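Local coordinates for protein tyrosine recombinase XerH (Helicobacter pylori, PDB 5JK0) that cuts and rejoins DNA as a site-specific tyrosine recombinase that recombines difH sites and takes part in chromosome segregation, at residues 178-183 with 302-307; 186-191 with 200-205; 6-11 with 20-25. One frame throughout, in Å; residues are numbered along the deposited sequence.

Interaction 1: residues 178-183 with 302-307; sequences NEELEK and LRREKN. With nucleotides of chain G.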
# COMPACT_ATOMS: atom_id res chain seq x y z
N ASN D 178 -5.05 -31.23 -11.68
CA ASN D 178 -5.14 -32.67 -11.50
C ASN D 178 -4.95 -33.44 -12.80
O ASN D 178 -4.29 -34.49 -12.83
CB ASN D 178 -6.48 -33.04 -10.86
CG ASN D 178 -6.43 -34.36 -10.11
OD1 ASN D 178 -5.60 -35.23 -10.41
ND2 ASN D 178 -7.31 -34.52 -9.14
N GLU D 179 -5.52 -32.92 -13.89
CA GLU D 179 -5.42 -33.57 -15.19
C GLU D 179 -4.01 -33.48 -15.76
O GLU D 179 -3.51 -34.44 -16.35
CB GLU D 179 -6.43 -32.96 -16.17
N GLU D 180 -3.38 -32.32 -15.58
CA GLU D 180 -2.02 -32.10 -16.07
C GLU D 180 -1.00 -32.89 -15.25
O GLU D 180 0.01 -33.34 -15.78
CB GLU D 180 -1.68 -30.61 -16.05
CG GLU D 180 -2.45 -29.78 -17.07
CD GLU D 180 -2.26 -28.29 -16.87
OE1 GLU D 180 -1.83 -27.88 -15.78
OE2 GLU D 180 -2.55 -27.52 -17.82
N LEU D 181 -1.28 -33.06 -13.96
CA LEU D 181 -0.42 -33.85 -13.09
C LEU D 181 -0.43 -35.32 -13.50
O LEU D 181 0.59 -36.00 -13.40
CB LEU D 181 -0.86 -33.70 -11.63
CG LEU D 181 -0.39 -32.46 -10.88
CD1 LEU D 181 -1.17 -32.28 -9.58
CD2 LEU D 181 1.10 -32.53 -10.59
N GLU D 182 -1.58 -35.79 -13.95
CA GLU D 182 -1.71 -37.17 -14.41
C GLU D 182 -0.87 -37.41 -15.66
O GLU D 182 -0.22 -38.45 -15.79
CB GLU D 182 -3.18 -37.50 -14.70
N LYS D 183 -0.87 -36.44 -16.56
CA LYS D 183 -0.10 -36.54 -17.80
C LYS D 183 1.40 -36.49 -17.53
O LYS D 183 2.20 -37.08 -18.25
CB LYS D 183 -0.49 -35.42 -18.77
N LEU D 302 3.73 -29.52 -21.40
CA LEU D 302 3.20 -28.75 -20.29
C LEU D 302 4.09 -27.55 -19.96
O LEU D 302 4.00 -26.98 -18.87
CB LEU D 302 3.03 -29.63 -19.05
CG LEU D 302 2.05 -30.80 -19.15
CD1 LEU D 302 2.09 -31.65 -17.90
CD2 LEU D 302 0.64 -30.28 -19.40
N ARG D 303 4.95 -27.18 -20.91
CA ARG D 303 5.90 -26.09 -20.71
C ARG D 303 5.20 -24.77 -20.41
O ARG D 303 4.25 -24.39 -21.09
CB ARG D 303 6.79 -25.94 -21.95
CG ARG D 303 7.81 -24.83 -21.84
CD ARG D 303 8.76 -24.82 -23.03
NE ARG D 303 9.80 -23.81 -22.88
CZ ARG D 303 10.93 -23.99 -22.19
NH1 ARG D 303 11.16 -25.14 -21.59
NH2 ARG D 303 11.82 -23.01 -22.11
N ARG D 304 5.68 -24.07 -19.38
CA ARG D 304 5.07 -22.82 -18.97
C ARG D 304 6.07 -21.90 -18.27
O ARG D 304 7.28 -22.00 -18.49
CB ARG D 304 3.87 -23.09 -18.06
CG ARG D 304 4.15 -24.08 -16.94
CD ARG D 304 2.85 -24.64 -16.39
NE ARG D 304 2.11 -25.38 -17.41
CZ ARG D 304 0.86 -25.81 -17.27
NH1 ARG D 304 0.20 -25.58 -16.14
NH2 ARG D 304 0.27 -26.48 -18.25
N GLU D 305 5.56 -21.00 -17.43
CA GLU D 305 6.37 -19.96 -16.80
C GLU D 305 7.48 -20.53 -15.93
O GLU D 305 8.60 -20.03 -15.91
CB GLU D 305 5.49 -19.03 -15.97
CG GLU D 305 4.16 -18.69 -16.62
CD GLU D 305 3.03 -19.58 -16.14
OE1 GLU D 305 2.50 -20.36 -16.95
OE2 GLU D 305 2.67 -19.50 -14.94
N LYS D 306 7.16 -21.59 -15.19
CA LYS D 306 8.14 -22.28 -14.36
C LYS D 306 8.10 -23.77 -14.66
O LYS D 306 7.03 -24.37 -14.72
CB LYS D 306 7.88 -22.03 -12.87
CG LYS D 306 7.93 -20.56 -12.46
CD LYS D 306 9.33 -19.99 -12.64
CE LYS D 306 9.38 -18.54 -12.17
NZ LYS D 306 10.73 -17.94 -12.37
N ASN D 307 9.27 -24.37 -14.86
CA ASN D 307 9.34 -25.77 -15.25
C ASN D 307 10.26 -26.59 -14.35
O ASN D 307 10.92 -27.52 -14.81
CB ASN D 307 9.80 -25.89 -16.70
CG ASN D 307 8.96 -25.05 -17.65
OD1 ASN D 307 7.83 -25.41 -17.98
ND2 ASN D 307 9.51 -23.92 -18.09
P DA G 24 12.53 -21.30 -14.64
OP1 DA G 24 11.70 -20.22 -15.22
OP2 DA G 24 11.98 -22.67 -14.55
O5' DA G 24 13.92 -21.36 -15.43
C5' DA G 24 14.61 -20.16 -15.73
C4' DA G 24 16.05 -20.42 -16.15
O4' DA G 24 16.86 -20.80 -15.01
C3' DA G 24 16.25 -21.53 -17.20
O3' DA G 24 17.10 -21.06 -18.22
C2' DA G 24 16.94 -22.64 -16.39
C1' DA G 24 17.75 -21.79 -15.43
N9 DA G 24 18.28 -22.51 -14.28
C8 DA G 24 17.72 -23.59 -13.65
N7 DA G 24 18.43 -24.03 -12.63
C5 DA G 24 19.52 -23.18 -12.60
C6 DA G 24 20.65 -23.11 -11.75
N6 DA G 24 20.86 -23.96 -10.74
N1 DA G 24 21.55 -22.14 -11.99
C2 DA G 24 21.34 -21.29 -13.00
N3 DA G 24 20.33 -21.26 -13.87
C4 DA G 24 19.44 -22.24 -13.60
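The carboxylate of E180 sits at the edge of the R304 guanidinium, and the two flat groups stand 75° apart. OE2 lies in the guanidinium plane, where R304 NH2 reaches it at 3.0 Å in a nearly straight bond. R304 NH1 meets E180 OE1 at 3.1 Å with a more bent approach. The grip is therefore end-on, one nitrogen to each oxygen, yet both donors come from above the carboxylate plane, so the salt bridge is not coplanar. On the neighbouring R303, N307 ND2 lies 4.0 Å above one guanidinium face, offset toward its rim. The third nitrogen of R304 is tied within its own loop: R304 NE bonds L302 O at 2.9 Å, tilted from the guanidinium plane but helping to fix its rotation, and a bend at chi3 (63°) brings NE back to that carbonyl.

Beside the charged pair, L302 rests against the helix. Its CD1 lies 3.4 Å from E180 O, while CD2 packs on E180 CG at 3.9 Å.

N307 braces the turn from the other end. Its OD1 accepts R304 N at 2.9 Å in the carbonyl plane, on a lone pair, and its ND2 returns to R304 O. The backbone N of N307 then bonds OP2 of DA24 of chain G at 3.2 Å. L302 also packs on I297 of helix 286-300, and R304 on T227 of the second subunit. The arrangement belongs to the catalytic domain of tyrosine recombinases: the loop leading into helix 309-324, the helix that carries the predicted active-site residues H310 and R313, is fastened to the domain's first helix while its far end holds the DNA backbone.

Interaction 2: residues 186-191 with 200-205; sequences ESIDKI and RNRLLI. With nucleotides of chain H.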
# COMPACT_ATOMS: atom_id res chain seq x y z
N GLU D 186 2.70 -39.91 -16.17
CA GLU D 186 2.81 -40.85 -17.27
C GLU D 186 4.11 -40.63 -18.04
O GLU D 186 4.78 -41.59 -18.44
CB GLU D 186 1.62 -40.72 -18.22
CG GLU D 186 0.28 -41.04 -17.60
CD GLU D 186 -0.88 -40.81 -18.56
OE1 GLU D 186 -2.04 -40.93 -18.13
OE2 GLU D 186 -0.61 -40.52 -19.75
N SER D 187 4.46 -39.37 -18.24
CA SER D 187 5.62 -39.00 -19.04
C SER D 187 6.93 -39.38 -18.34
O SER D 187 7.96 -39.55 -19.00
CB SER D 187 5.60 -37.50 -19.35
OG SER D 187 4.41 -37.15 -20.03
N ILE D 188 6.89 -39.49 -17.02
CA ILE D 188 8.06 -39.89 -16.25
C ILE D 188 8.52 -41.29 -16.65
O ILE D 188 9.72 -41.55 -16.78
CB ILE D 188 7.78 -39.86 -14.73
CG1 ILE D 188 7.43 -38.44 -14.28
CG2 ILE D 188 8.97 -40.38 -13.95
CD1 ILE D 188 7.17 -38.32 -12.79
N ASP D 189 7.56 -42.18 -16.86
CA ASP D 189 7.85 -43.56 -17.23
C ASP D 189 7.97 -43.74 -18.75
O ASP D 189 8.62 -44.67 -19.22
CB ASP D 189 6.78 -44.50 -16.68
CG ASP D 189 6.63 -44.40 -15.18
OD1 ASP D 189 7.65 -44.19 -14.49
OD2 ASP D 189 5.49 -44.53 -14.68
N LYS D 190 7.34 -42.85 -19.50
CA LYS D 190 7.28 -42.97 -20.95
C LYS D 190 8.51 -42.38 -21.65
O LYS D 190 8.86 -42.79 -22.75
CB LYS D 190 6.01 -42.31 -21.49
N ILE D 191 9.15 -41.40 -21.01
CA ILE D 191 10.29 -40.73 -21.60
C ILE D 191 11.52 -41.64 -21.61
O ILE D 191 11.66 -42.53 -20.76
CB ILE D 191 10.62 -39.41 -20.86
CG1 ILE D 191 11.50 -38.50 -21.72
CG2 ILE D 191 11.25 -39.69 -19.50
CD1 ILE D 191 11.73 -37.13 -21.12
N ARG D 200 17.13 -44.21 -10.74
CA ARG D 200 17.40 -43.16 -9.77
C ARG D 200 16.56 -41.91 -10.01
O ARG D 200 15.96 -41.37 -9.09
CB ARG D 200 18.89 -42.79 -9.81
CG ARG D 200 19.28 -41.67 -8.86
CD ARG D 200 20.67 -41.16 -9.17
NE ARG D 200 20.74 -40.57 -10.50
CZ ARG D 200 21.87 -40.23 -11.11
NH1 ARG D 200 23.04 -40.42 -10.51
NH2 ARG D 200 21.84 -39.70 -12.33
N ASN D 201 16.52 -41.46 -11.26
CA ASN D 201 15.83 -40.23 -11.61
C ASN D 201 14.31 -40.34 -11.49
O ASN D 201 13.65 -39.40 -11.04
CB ASN D 201 16.21 -39.79 -13.02
CG ASN D 201 17.67 -39.39 -13.13
OD1 ASN D 201 18.47 -39.66 -12.24
ND2 ASN D 201 18.03 -38.75 -14.24
N ARG D 202 13.76 -41.47 -11.90
CA ARG D 202 12.32 -41.68 -11.79
C ARG D 202 11.87 -41.67 -10.34
O ARG D 202 10.87 -41.04 -9.99
CB ARG D 202 11.90 -43.00 -12.46
CG ARG D 202 11.88 -42.94 -13.98
CD ARG D 202 10.99 -44.04 -14.54
NE ARG D 202 11.45 -45.37 -14.15
CZ ARG D 202 10.73 -46.47 -14.30
NH1 ARG D 202 11.22 -47.64 -13.92
NH2 ARG D 202 9.52 -46.41 -14.84
N LEU D 203 12.62 -42.36 -9.48
CA LEU D 203 12.31 -42.42 -8.06
C LEU D 203 12.42 -41.03 -7.42
O LEU D 203 11.59 -40.66 -6.58
CB LEU D 203 13.23 -43.40 -7.34
CG LEU D 203 13.05 -43.53 -5.83
CD1 LEU D 203 11.63 -43.98 -5.49
CD2 LEU D 203 14.07 -44.49 -5.24
N LEU D 204 13.43 -40.28 -7.82
CA LEU D 204 13.67 -38.95 -7.26
C LEU D 204 12.53 -37.98 -7.57
O LEU D 204 12.04 -37.29 -6.68
CB LEU D 204 14.99 -38.38 -7.80
CG LEU D 204 15.33 -36.94 -7.41
CD1 LEU D 204 15.41 -36.79 -5.90
CD2 LEU D 204 16.63 -36.50 -8.06
N ILE D 205 12.12 -37.95 -8.83
CA ILE D 205 11.09 -37.01 -9.28
C ILE D 205 9.71 -37.38 -8.74
O ILE D 205 8.94 -36.51 -8.34
CB ILE D 205 11.04 -36.94 -10.82
CG1 ILE D 205 12.38 -36.44 -11.36
CG2 ILE D 205 9.92 -36.02 -11.28
CD1 ILE D 205 12.41 -36.24 -12.86
P DG H 4 25.41 -38.12 -13.04
OP1 DG H 4 26.47 -38.08 -12.01
OP2 DG H 4 24.37 -39.16 -12.98
O5' DG H 4 24.68 -36.69 -13.11
C5' DG H 4 25.09 -35.63 -12.26
C4' DG H 4 26.37 -34.97 -12.77
O4' DG H 4 26.26 -34.74 -14.19
C3' DG H 4 26.66 -33.60 -12.19
O3' DG H 4 27.33 -33.73 -10.94
C2' DG H 4 27.56 -32.98 -13.25
C1' DG H 4 27.08 -33.64 -14.55
N9 DG H 4 26.31 -32.75 -15.42
C8 DG H 4 25.04 -32.97 -15.92
N7 DG H 4 24.61 -32.00 -16.67
C5 DG H 4 25.64 -31.08 -16.68
C6 DG H 4 25.74 -29.82 -17.32
O6 DG H 4 24.90 -29.26 -18.05
N1 DG H 4 26.96 -29.20 -17.07
C2 DG H 4 27.96 -29.73 -16.28
N2 DG H 4 29.07 -28.98 -16.15
N3 DG H 4 27.88 -30.90 -15.67
C4 DG H 4 26.70 -31.52 -15.91
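D189 and R202 join across an antiparallel helical hairpin of the tyrosine recombinase catalytic domain, in which helix 178-190 turns back through a short connection into helix 198-211. The two segments run at 172° to each other, with their axes 10.3 Å apart, and side chains from each helix fill the interface.

R202 shows how one long chain can serve both the apolar and the charged part of such an interface. From CB, its CG stands anti to the carbonyl carbon and rests on CG2 of I188 at 3.9 Å. CD follows, 3.6 Å from I188 O at the C-terminal part of the facing helix and 3.3 Å from D189 OD1, so the oxygen that takes the NH2 bond also touches the chain leading to it. A turn at chi3 (-59°) then carries the guanidinium to D189, where NH2 gives a salt-bridging hydrogen bond of 2.9 Å to OD1. That bond is bent, and NH2 approaches from above the carboxylate plane; the two planes are 83° apart. The other oxygen of D189, OD2, pairs with K206, so the carboxylate is shared by two cations, while NH1 of R202 lies near the like-charged R198, a neighbour that D189 probably helps to offset.

One turn further along helix 198-211, I205 continues the apolar seam by setting its CG2 against CD1 of I188. Helix 255-264 packs on R202 through L257.

A different face of helix 198-211 serves the DNA. N201 OD1 accepts a hydrogen bond from NE of R200 in the guanidinium plane, nearly along the C=O axis, and so steadies the group. From that position R200 NH2 donates to OP2 of DG4 of chain H at 2.7 Å, and NH1 adds a weak bond to the same oxygen.

Interaction 3: residues 6-11 with 20-25; sequences LEELKD and IGRFLR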
# COMPACT_ATOMS: atom_id res chain seq x y z
N LEU D 6 37.54 4.66 10.14
CA LEU D 6 36.84 4.69 8.86
C LEU D 6 37.83 4.70 7.69
O LEU D 6 37.71 3.92 6.75
CB LEU D 6 35.91 5.90 8.77
CG LEU D 6 35.10 6.00 7.47
CD1 LEU D 6 34.07 4.88 7.40
CD2 LEU D 6 34.43 7.36 7.35
N GLU D 7 38.80 5.61 7.76
CA GLU D 7 39.76 5.79 6.69
C GLU D 7 41.19 5.56 7.18
O GLU D 7 41.75 6.40 7.87
CB GLU D 7 39.62 7.18 6.08
CG GLU D 7 38.23 7.49 5.56
CD GLU D 7 38.07 8.93 5.11
OE1 GLU D 7 37.99 9.17 3.88
OE2 GLU D 7 38.03 9.82 5.98
N GLU D 8 41.75 4.41 6.82
CA GLU D 8 43.10 4.06 7.24
C GLU D 8 44.12 4.20 6.11
O GLU D 8 45.32 4.24 6.35
CB GLU D 8 43.13 2.62 7.78
CG GLU D 8 42.40 2.44 9.10
CD GLU D 8 42.44 1.00 9.59
OE1 GLU D 8 43.02 0.76 10.67
OE2 GLU D 8 41.89 0.12 8.90
N LEU D 9 43.62 4.27 4.88
CA LEU D 9 44.49 4.37 3.71
C LEU D 9 44.34 5.71 3.01
O LEU D 9 43.41 6.47 3.28
CB LEU D 9 44.19 3.23 2.74
CG LEU D 9 44.22 1.81 3.31
CD1 LEU D 9 43.80 0.80 2.26
CD2 LEU D 9 45.60 1.48 3.86
N LYS D 10 45.26 6.00 2.10
CA LYS D 10 45.20 7.23 1.32
C LYS D 10 44.27 7.07 0.13
O LYS D 10 43.71 8.04 -0.38
CB LYS D 10 46.60 7.64 0.84
N ASP D 11 44.10 5.82 -0.31
CA ASP D 11 43.22 5.51 -1.43
C ASP D 11 41.84 5.11 -0.93
O ASP D 11 41.69 4.06 -0.30
CB ASP D 11 43.82 4.39 -2.29
CG ASP D 11 43.19 4.30 -3.67
OD1 ASP D 11 42.01 4.67 -3.82
OD2 ASP D 11 43.88 3.86 -4.61
N ILE D 20 34.42 -3.83 2.66
CA ILE D 20 33.62 -4.84 1.98
C ILE D 20 34.09 -6.24 2.37
O ILE D 20 33.28 -7.13 2.64
CB ILE D 20 33.69 -4.69 0.44
CG1 ILE D 20 33.00 -3.39 0.01
CG2 ILE D 20 33.03 -5.88 -0.24
CD1 ILE D 20 33.00 -3.17 -1.49
N GLY D 21 35.41 -6.42 2.41
CA GLY D 21 35.99 -7.69 2.81
C GLY D 21 35.63 -8.07 4.24
O GLY D 21 35.35 -9.23 4.53
N ARG D 22 35.65 -7.08 5.13
CA ARG D 22 35.28 -7.30 6.52
C ARG D 22 33.81 -7.68 6.65
O ARG D 22 33.45 -8.57 7.43
CB ARG D 22 35.57 -6.05 7.35
CG ARG D 22 37.04 -5.75 7.54
CD ARG D 22 37.25 -4.34 8.06
NE ARG D 22 38.66 -4.04 8.30
CZ ARG D 22 39.16 -2.81 8.38
NH1 ARG D 22 38.35 -1.76 8.24
NH2 ARG D 22 40.45 -2.62 8.59
N PHE D 23 32.96 -7.01 5.88
CA PHE D 23 31.52 -7.26 5.91
C PHE D 23 31.19 -8.66 5.39
O PHE D 23 30.40 -9.38 6.00
CB PHE D 23 30.77 -6.21 5.10
CG PHE D 23 29.30 -6.48 4.97
CD1 PHE D 23 28.46 -6.34 6.05
CD2 PHE D 23 28.76 -6.87 3.75
CE1 PHE D 23 27.10 -6.58 5.93
CE2 PHE D 23 27.41 -7.12 3.63
CZ PHE D 23 26.58 -6.97 4.72
N LEU D 24 31.80 -9.03 4.27
CA LEU D 24 31.53 -10.32 3.65
C LEU D 24 32.01 -11.48 4.52
O LEU D 24 31.42 -12.56 4.50
CB LEU D 24 32.18 -10.39 2.26
CG LEU D 24 31.53 -9.52 1.19
CD1 LEU D 24 32.30 -9.61 -0.12
CD2 LEU D 24 30.07 -9.91 0.99
N ARG D 25 33.08 -11.26 5.28
CA ARG D 25 33.57 -12.28 6.19
C ARG D 25 32.61 -12.45 7.36
O ARG D 25 32.38 -13.57 7.83
CB ARG D 25 34.97 -11.94 6.72
CG ARG D 25 35.60 -13.08 7.51
CD ARG D 25 36.89 -12.65 8.20
NE ARG D 25 37.60 -13.79 8.78
CZ ARG D 25 37.34 -14.30 9.98
NH1 ARG D 25 38.04 -15.34 10.42
NH2 ARG D 25 36.38 -13.78 10.74
O HOH W 1 39.50 1.03 7.63
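Residues 6-11, on which E8 is carried, form an irregular lead-in with no regular helix or strand, whereas R22 stands on 20-25, regular helix throughout, with backbone bonds such as L24 N to I20 O at 2.9 Å. D11 is the N-cap residue of helix 12-30, its OD1 weakly bonded to T13 N. The chain enters the helix just after D11, and E8 faces a residue nearly three turns into it.

Both side chains point from their backbones toward the other segment, and both are extended. R22 runs straight from CG to NE, so its guanidinium arrives at full length, while E8 is extended beyond CG (chi2 179°). They meet at a single pair of atoms: NH2 of R22 donates to OE2 of E8 at 3.1 Å. The bond is nearly straight, at 171°. The oxygen lies in the guanidinium plane, at its edge, and is met nearly along its own C-O axis, with the planes 51° apart. This single-bonded salt bridge thus differs from a two-pronged carboxylate-guanidinium pair.

A water supplies a second link. It donates to OE2 of E8 at 2.9 Å and accepts from NH1 of R22 at 3.1 Å, so that OE2 receives both the direct and the water-mediated bond, and each terminal nitrogen of the arginine has a role.

Around the pair, W19 makes a cation-pi contact with R22, and N15 bonds the backbone N of L9. As a surface contact, it joins the irregular N-terminal segment to helix 12-30, the helix that follows it, in the N-terminal SAM-like domain of a phage-integrase-family recombinase, distant from the predicted catalytic residues.

How the interactions relate
Along the chain, interaction 3 comes first and is complete before the other two begin; interaction 2 then falls within the span of sequence that interaction 1 brackets. Interactions 1 and 2 share helix 178-190, using successive parts of it, and their centres are 14 Å apart in the catalytic domain. One helix thereby links the loop before helix 309-324 to helix 198-211, and each contact has a DNA phosphate bound on its second segment. Interaction 3 belongs to the N-terminal SAM-like domain, its centre about 50 and 51 Å from those of interactions 1 and 2 and on the opposite side of the chain's centre, as expected of a two-domain recombinase.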